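PDB 7DG2: MAGE domain-containing protein from Xenopus laevis, which probably acts as the Nse3 subunit of the Smc5/6 complex, pairing with Nse1 to bind and shape the Nse4 protein. Local coordinates for residues G140-K143 and K144-E148; L99-L102 and M103-S107; E15-Q18 and Y19-K23. One frame throughout, in Å; residues are numbered along the deposited sequence.

Contact 1 of 3, residues G140-K143 and K144-E148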
# COMPACT_ATOMS: atom_id res chain seq x y z
N GLY B 140 -11.55 -12.88 6.98
CA GLY B 140 -12.60 -12.35 7.84
C GLY B 140 -13.99 -12.63 7.31
O GLY B 140 -14.38 -13.80 7.17
N ASP B 141 -14.75 -11.58 7.02
CA ASP B 141 -16.10 -11.72 6.48
C ASP B 141 -15.99 -11.94 4.97
O ASP B 141 -15.92 -10.98 4.21
CB ASP B 141 -16.93 -10.49 6.83
CG ASP B 141 -18.37 -10.58 6.34
OD1 ASP B 141 -18.70 -11.47 5.53
OD2 ASP B 141 -19.19 -9.74 6.78
N VAL B 142 -16.01 -13.20 4.54
CA VAL B 142 -15.79 -13.51 3.13
C VAL B 142 -17.02 -13.22 2.29
O VAL B 142 -16.90 -12.90 1.10
CB VAL B 142 -15.35 -14.98 2.97
CG1 VAL B 142 -14.92 -15.24 1.53
CG2 VAL B 142 -14.22 -15.31 3.93
N LYS B 143 -18.21 -13.33 2.88
CA LYS B 143 -19.43 -12.90 2.20
C LYS B 143 -19.33 -11.44 1.79
O LYS B 143 -19.67 -11.07 0.66
CB LYS B 143 -20.65 -13.13 3.10
CG LYS B 143 -21.94 -12.58 2.53
CD LYS B 143 -22.51 -13.47 1.44
CE LYS B 143 -23.96 -13.10 1.15
NZ LYS B 143 -24.59 -13.99 0.15
N LYS B 144 -18.87 -10.58 2.70
CA LYS B 144 -18.74 -9.17 2.38
C LYS B 144 -17.60 -8.92 1.40
O LYS B 144 -17.72 -8.07 0.51
CB LYS B 144 -18.54 -8.36 3.66
CG LYS B 144 -18.64 -6.86 3.45
CD LYS B 144 -18.93 -6.13 4.75
CE LYS B 144 -17.84 -6.38 5.77
NZ LYS B 144 -16.50 -6.00 5.24
N LEU B 145 -16.49 -9.64 1.56
CA LEU B 145 -15.37 -9.47 0.63
C LEU B 145 -15.79 -9.79 -0.79
O LEU B 145 -15.50 -9.02 -1.72
CB LEU B 145 -14.20 -10.37 1.05
CG LEU B 145 -13.00 -10.40 0.10
CD1 LEU B 145 -12.41 -9.00 -0.03
CD2 LEU B 145 -11.94 -11.39 0.58
N VAL B 146 -16.51 -10.90 -0.99
CA VAL B 146 -16.83 -11.37 -2.33
C VAL B 146 -18.02 -10.62 -2.93
O VAL B 146 -18.00 -10.25 -4.11
CB VAL B 146 -17.06 -12.89 -2.32
CG1 VAL B 146 -17.55 -13.35 -3.68
CG2 VAL B 146 -15.76 -13.62 -1.94
N THR B 147 -19.09 -10.39 -2.15
CA THR B 147 -20.30 -9.81 -2.70
C THR B 147 -20.36 -8.29 -2.60
O THR B 147 -21.22 -7.67 -3.25
CB THR B 147 -21.56 -10.39 -2.02
OG1 THR B 147 -21.62 -9.95 -0.66
CG2 THR B 147 -21.53 -11.90 -2.07
N GLU B 148 -19.49 -7.66 -1.81
CA GLU B 148 -19.49 -6.21 -1.67
C GLU B 148 -18.17 -5.60 -2.10
O GLU B 148 -18.14 -4.81 -3.04
CB GLU B 148 -19.84 -5.82 -0.22
CG GLU B 148 -21.22 -6.33 0.24
CD GLU B 148 -21.60 -5.87 1.64
OE1 GLU B 148 -21.07 -4.83 2.11
OE2 GLU B 148 -22.43 -6.55 2.27
O HOH W 1 -14.41 -8.56 4.54
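Asp141 is the N-cap of helix 142-152 in the MAGE homology domain, its carboxylate accepting the amide of Lys144; in this local contact the Asp141 side chain caps the first turn and side chains four residues apart meet along the next. Asp141 OD1 accepts the Lys144 N-H at 3.0 Å, and the amide approaches from well above the carboxylate plane. With CG anti to the backbone N (chi1 -178°), the carboxylate folds back over the turn, and Asp141 OD2 comes to rest 3.5 Å from Lys144 CB. The two charged ends do not pair: Lys144 NZ stays 4.9 Å from Asp141 OD2, and a water that donates to Asp141 O binds this ammonium only weakly. Replacing Asp141 with alanine would probably leave the Lys144 amide without its capping acceptor and the first turn easier to fray. Further along, Lys143 O is gripped by two donors from opposite faces of its plane, Thr147 OG1 at 2.6 Å and Thr147 N at 2.9 Å, so the buried hydroxyl has a partner. Val142 and Val146 lie side by side, Val142 CG1 3.9 Å from Val146 CG2, and both meet Trp122 of helix 118-127 and the side of helix 94-111. On another flank Lys143 reaches Glu118 in a salt bridge, while Lys143 and Thr147 pack on Tyr158 of strand 156-160.

Contact 2 of 3, residues L99-L102 and M103-S107; sequences LGLL and MVILS
Leu102 meets Leu106 one turn along a buried part of helix 94-111, whose place beside the antiparallel sheet of strands 116-117, 169-173 and 156-160 is consistent with the second winged-helix half of the MAGE homology domain. The two side chains cross obliquely: Leu106 CD1 lies 3.8 Å from Leu102 CG, and Leu102 CD1 in turn lies 3.9 Å from Leu106 CG. The two first torsions differ: Leu102 CG stands anti to its backbone nitrogen (chi1 171°), Leu106 CG anti to its carbonyl carbon (chi1 -67°), which turns Leu106 CD1 back toward Leu102. A second pair touches more lightly, Leu101 CD1 lying 4.1 Å from Ile105 CD1. Ile105 CG1 is laid close over Leu101 O. Beneath these pairs runs the helical backbone, where Leu106 N donates to Leu102 O at 2.8 Å and Ile105 N to Leu101 O at 3.1 Å. Outward from this shell, Leu101 and Ile105 pack on helices 142-152 and 118-127, and Leu102 on Phe150. Met103 bends away toward Phe189 of helix 183-193 and Tyr61 of the Nse4 chain, and Leu106 meets Phe62 of that same chain, so the helix is held between its own domain and a partner subunit. At the far end Met103 O takes two donors from opposite faces of its plane, one of them Ser107 OG at 2.7 Å.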
# COMPACT_ATOMS: atom_id res chain seq x y z
N LEU B 99 -6.15 -11.32 -3.85
CA LEU B 99 -6.09 -11.56 -5.29
C LEU B 99 -6.08 -13.05 -5.60
O LEU B 99 -6.62 -13.47 -6.62
CB LEU B 99 -4.86 -10.88 -5.91
CG LEU B 99 -4.92 -10.80 -7.43
CD1 LEU B 99 -5.96 -9.76 -7.85
CD2 LEU B 99 -3.57 -10.47 -8.00
N GLY B 100 -5.46 -13.85 -4.73
CA GLY B 100 -5.56 -15.30 -4.88
C GLY B 100 -7.00 -15.76 -4.87
O GLY B 100 -7.43 -16.54 -5.72
N LEU B 101 -7.79 -15.26 -3.91
CA LEU B 101 -9.20 -15.65 -3.84
C LEU B 101 -9.95 -15.16 -5.07
O LEU B 101 -10.71 -15.91 -5.69
CB LEU B 101 -9.84 -15.10 -2.56
CG LEU B 101 -11.36 -15.28 -2.49
CD1 LEU B 101 -11.73 -16.75 -2.55
CD2 LEU B 101 -11.91 -14.65 -1.22
N LEU B 102 -9.73 -13.90 -5.46
CA LEU B 102 -10.43 -13.37 -6.62
C LEU B 102 -10.11 -14.17 -7.87
O LEU B 102 -10.99 -14.46 -8.68
CB LEU B 102 -10.08 -11.90 -6.83
CG LEU B 102 -10.59 -11.30 -8.15
CD1 LEU B 102 -12.11 -11.23 -8.14
CD2 LEU B 102 -9.99 -9.93 -8.33
N MET B 103 -8.84 -14.56 -8.04
CA MET B 103 -8.47 -15.28 -9.25
C MET B 103 -9.18 -16.63 -9.33
O MET B 103 -9.56 -17.08 -10.42
CB MET B 103 -6.95 -15.48 -9.29
CG MET B 103 -6.48 -16.37 -10.43
SD MET B 103 -6.79 -15.66 -12.06
CE MET B 103 -5.15 -15.03 -12.48
N VAL B 104 -9.35 -17.29 -8.19
CA VAL B 104 -10.07 -18.56 -8.16
C VAL B 104 -11.52 -18.36 -8.60
O VAL B 104 -12.07 -19.16 -9.36
CB VAL B 104 -9.97 -19.18 -6.76
CG1 VAL B 104 -10.92 -20.35 -6.61
CG2 VAL B 104 -8.54 -19.61 -6.48
N ILE B 105 -12.14 -17.27 -8.14
CA ILE B 105 -13.52 -16.97 -8.51
C ILE B 105 -13.61 -16.60 -9.99
O ILE B 105 -14.49 -17.08 -10.72
CB ILE B 105 -14.08 -15.85 -7.61
CG1 ILE B 105 -14.16 -16.33 -6.16
CG2 ILE B 105 -15.45 -15.40 -8.10
CD1 ILE B 105 -14.51 -15.20 -5.18
N LEU B 106 -12.71 -15.73 -10.46
CA LEU B 106 -12.70 -15.39 -11.89
C LEU B 106 -12.51 -16.64 -12.74
O LEU B 106 -13.06 -16.74 -13.84
CB LEU B 106 -11.59 -14.38 -12.20
CG LEU B 106 -11.73 -12.97 -11.61
CD1 LEU B 106 -10.47 -12.16 -11.89
CD2 LEU B 106 -12.94 -12.26 -12.19
N SER B 107 -11.69 -17.57 -12.26
CA SER B 107 -11.43 -18.80 -13.00
C SER B 107 -12.70 -19.60 -13.19
O SER B 107 -13.01 -20.03 -14.30
CB SER B 107 -10.37 -19.64 -12.28
OG SER B 107 -9.10 -19.01 -12.30

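Contact 3 of 3, residues E15-Q18 and Y19-K23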
# COMPACT_ATOMS: atom_id res chain seq x y z
N GLU B 15 -2.34 18.55 -8.59
CA GLU B 15 -3.43 18.20 -7.69
C GLU B 15 -4.25 17.04 -8.24
O GLU B 15 -4.70 16.17 -7.49
CB GLU B 15 -4.31 19.43 -7.45
CG GLU B 15 -3.58 20.50 -6.66
CD GLU B 15 -4.23 21.87 -6.69
OE1 GLU B 15 -5.27 22.05 -7.35
OE2 GLU B 15 -3.69 22.79 -6.05
N VAL B 16 -4.48 17.02 -9.56
CA VAL B 16 -5.23 15.91 -10.14
C VAL B 16 -4.46 14.60 -9.98
O VAL B 16 -5.05 13.55 -9.71
CB VAL B 16 -5.55 16.20 -11.62
CG1 VAL B 16 -6.10 14.95 -12.27
CG2 VAL B 16 -6.57 17.35 -11.71
N VAL B 17 -3.14 14.63 -10.19
CA VAL B 17 -2.33 13.43 -9.99
C VAL B 17 -2.46 12.96 -8.55
O VAL B 17 -2.68 11.77 -8.28
CB VAL B 17 -0.86 13.68 -10.37
CG1 VAL B 17 0.01 12.47 -10.01
CG2 VAL B 17 -0.75 14.00 -11.86
N GLN B 18 -2.34 13.88 -7.60
CA GLN B 18 -2.48 13.50 -6.19
C GLN B 18 -3.84 12.87 -5.94
O GLN B 18 -3.95 11.86 -5.23
CB GLN B 18 -2.32 14.71 -5.28
CG GLN B 18 -0.94 15.30 -5.22
CD GLN B 18 -0.90 16.44 -4.23
OE1 GLN B 18 -1.00 17.61 -4.62
NE2 GLN B 18 -0.78 16.11 -2.94
N TYR B 19 -4.90 13.48 -6.49
CA TYR B 19 -6.25 12.98 -6.29
C TYR B 19 -6.40 11.58 -6.87
O TYR B 19 -6.99 10.70 -6.24
CB TYR B 19 -7.22 13.96 -6.94
CG TYR B 19 -8.68 13.64 -6.82
CD1 TYR B 19 -9.40 14.04 -5.70
CD2 TYR B 19 -9.37 13.01 -7.84
CE1 TYR B 19 -10.75 13.79 -5.60
CE2 TYR B 19 -10.71 12.75 -7.75
CZ TYR B 19 -11.40 13.14 -6.63
OH TYR B 19 -12.75 12.89 -6.52
N LEU B 20 -5.86 11.35 -8.07
CA LEU B 20 -5.97 10.02 -8.68
C LEU B 20 -5.29 8.96 -7.81
O LEU B 20 -5.84 7.87 -7.60
CB LEU B 20 -5.36 10.06 -10.08
CG LEU B 20 -6.28 10.78 -11.07
CD1 LEU B 20 -5.53 11.08 -12.35
CD2 LEU B 20 -7.52 9.93 -11.37
N LEU B 21 -4.09 9.25 -7.31
CA LEU B 21 -3.40 8.30 -6.44
C LEU B 21 -4.21 8.03 -5.17
O LEU B 21 -4.40 6.87 -4.78
CB LEU B 21 -2.02 8.83 -6.09
CG LEU B 21 -1.06 8.94 -7.26
CD1 LEU B 21 0.23 9.65 -6.79
CD2 LEU B 21 -0.74 7.55 -7.80
N ILE B 22 -4.70 9.09 -4.54
CA ILE B 22 -5.36 8.92 -3.25
C ILE B 22 -6.70 8.22 -3.43
O ILE B 22 -7.07 7.34 -2.64
CB ILE B 22 -5.49 10.28 -2.55
CG1 ILE B 22 -4.08 10.72 -2.12
CG2 ILE B 22 -6.49 10.18 -1.39
CD1 ILE B 22 -3.94 12.19 -1.77
N LYS B 23 -7.44 8.56 -4.50
CA LYS B 23 -8.70 7.88 -4.75
C LYS B 23 -8.53 6.46 -5.29
O LYS B 23 -9.53 5.75 -5.42
CB LYS B 23 -9.56 8.71 -5.73
CG LYS B 23 -10.04 10.02 -5.09
CD LYS B 23 -10.94 9.73 -3.86
CE LYS B 23 -11.63 10.99 -3.35
NZ LYS B 23 -12.56 10.67 -2.22
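Along helix 6-23, Val16 and Leu20 form the tight side of the turn: they run side by side, with Val16 CG1 3.9 Å from Leu20 CD1. Leu20 CG, anti to its carbonyl carbon (chi1 -74°), sits over the preceding turn, only 3.3 Å from Val16 O. The helix packs beside helices 32-40 and 47-62, consistent with an N-terminal winged-helix half of the MAGE homology domain, and on this flank Val16 meets Ile50 and Ala54 and Leu20 meets Leu58. Val17 and Leu21 repeat the spacing less closely, Val17 CG1 to Leu21 CD1 at 4.3 Å. Val17, Gln18 and Ile22 pack on Leu60, Phe61 and Ile87 of the Nse1 chain, and Ile22 also on Phe70 of the Nse4 chain. The looser edge belongs to Glu15 and Lys23, both partly exposed. Glu15 OE1 makes a long, weak ion pair with Lys12, while the aliphatic stem of Lys23 folds over Tyr19, its CG 3.7 Å above the centre of the ring. Backbone bonds join the turns, among them Leu21 N to Val17 O at 3.0 Å. With no side-chain hydrogen bond or salt bridge between residues 15-18 and 19-23, backbone bonding and apolar packing hold the contact, an apolar helix surface set on helix 47-62 at one flank and on Nse1 at another.

Overall arrangement
Contacts 2 and 3 lie within single helices of the MAGE homology domain and contact 1 at the start of another; along the chain they run contact 3 on helix 6-23, contact 2 on helix 94-111, contact 1 on helix 142-152. Contacts 1 and 2 are neighbours, their centres 13 Å apart, and they share a core in which Leu145 CD2 meets Leu101 CD2 at 3.7 Å. Contact 3 stands apart, its centre 27 Å from that of contact 1 and 28 Å from that of contact 2, on the opposite side of the chain's centre from contact 2. The separation matches a division of partners: contact 3 faces mainly Nse1, contact 2 Nse4, and contact 1 touches neither.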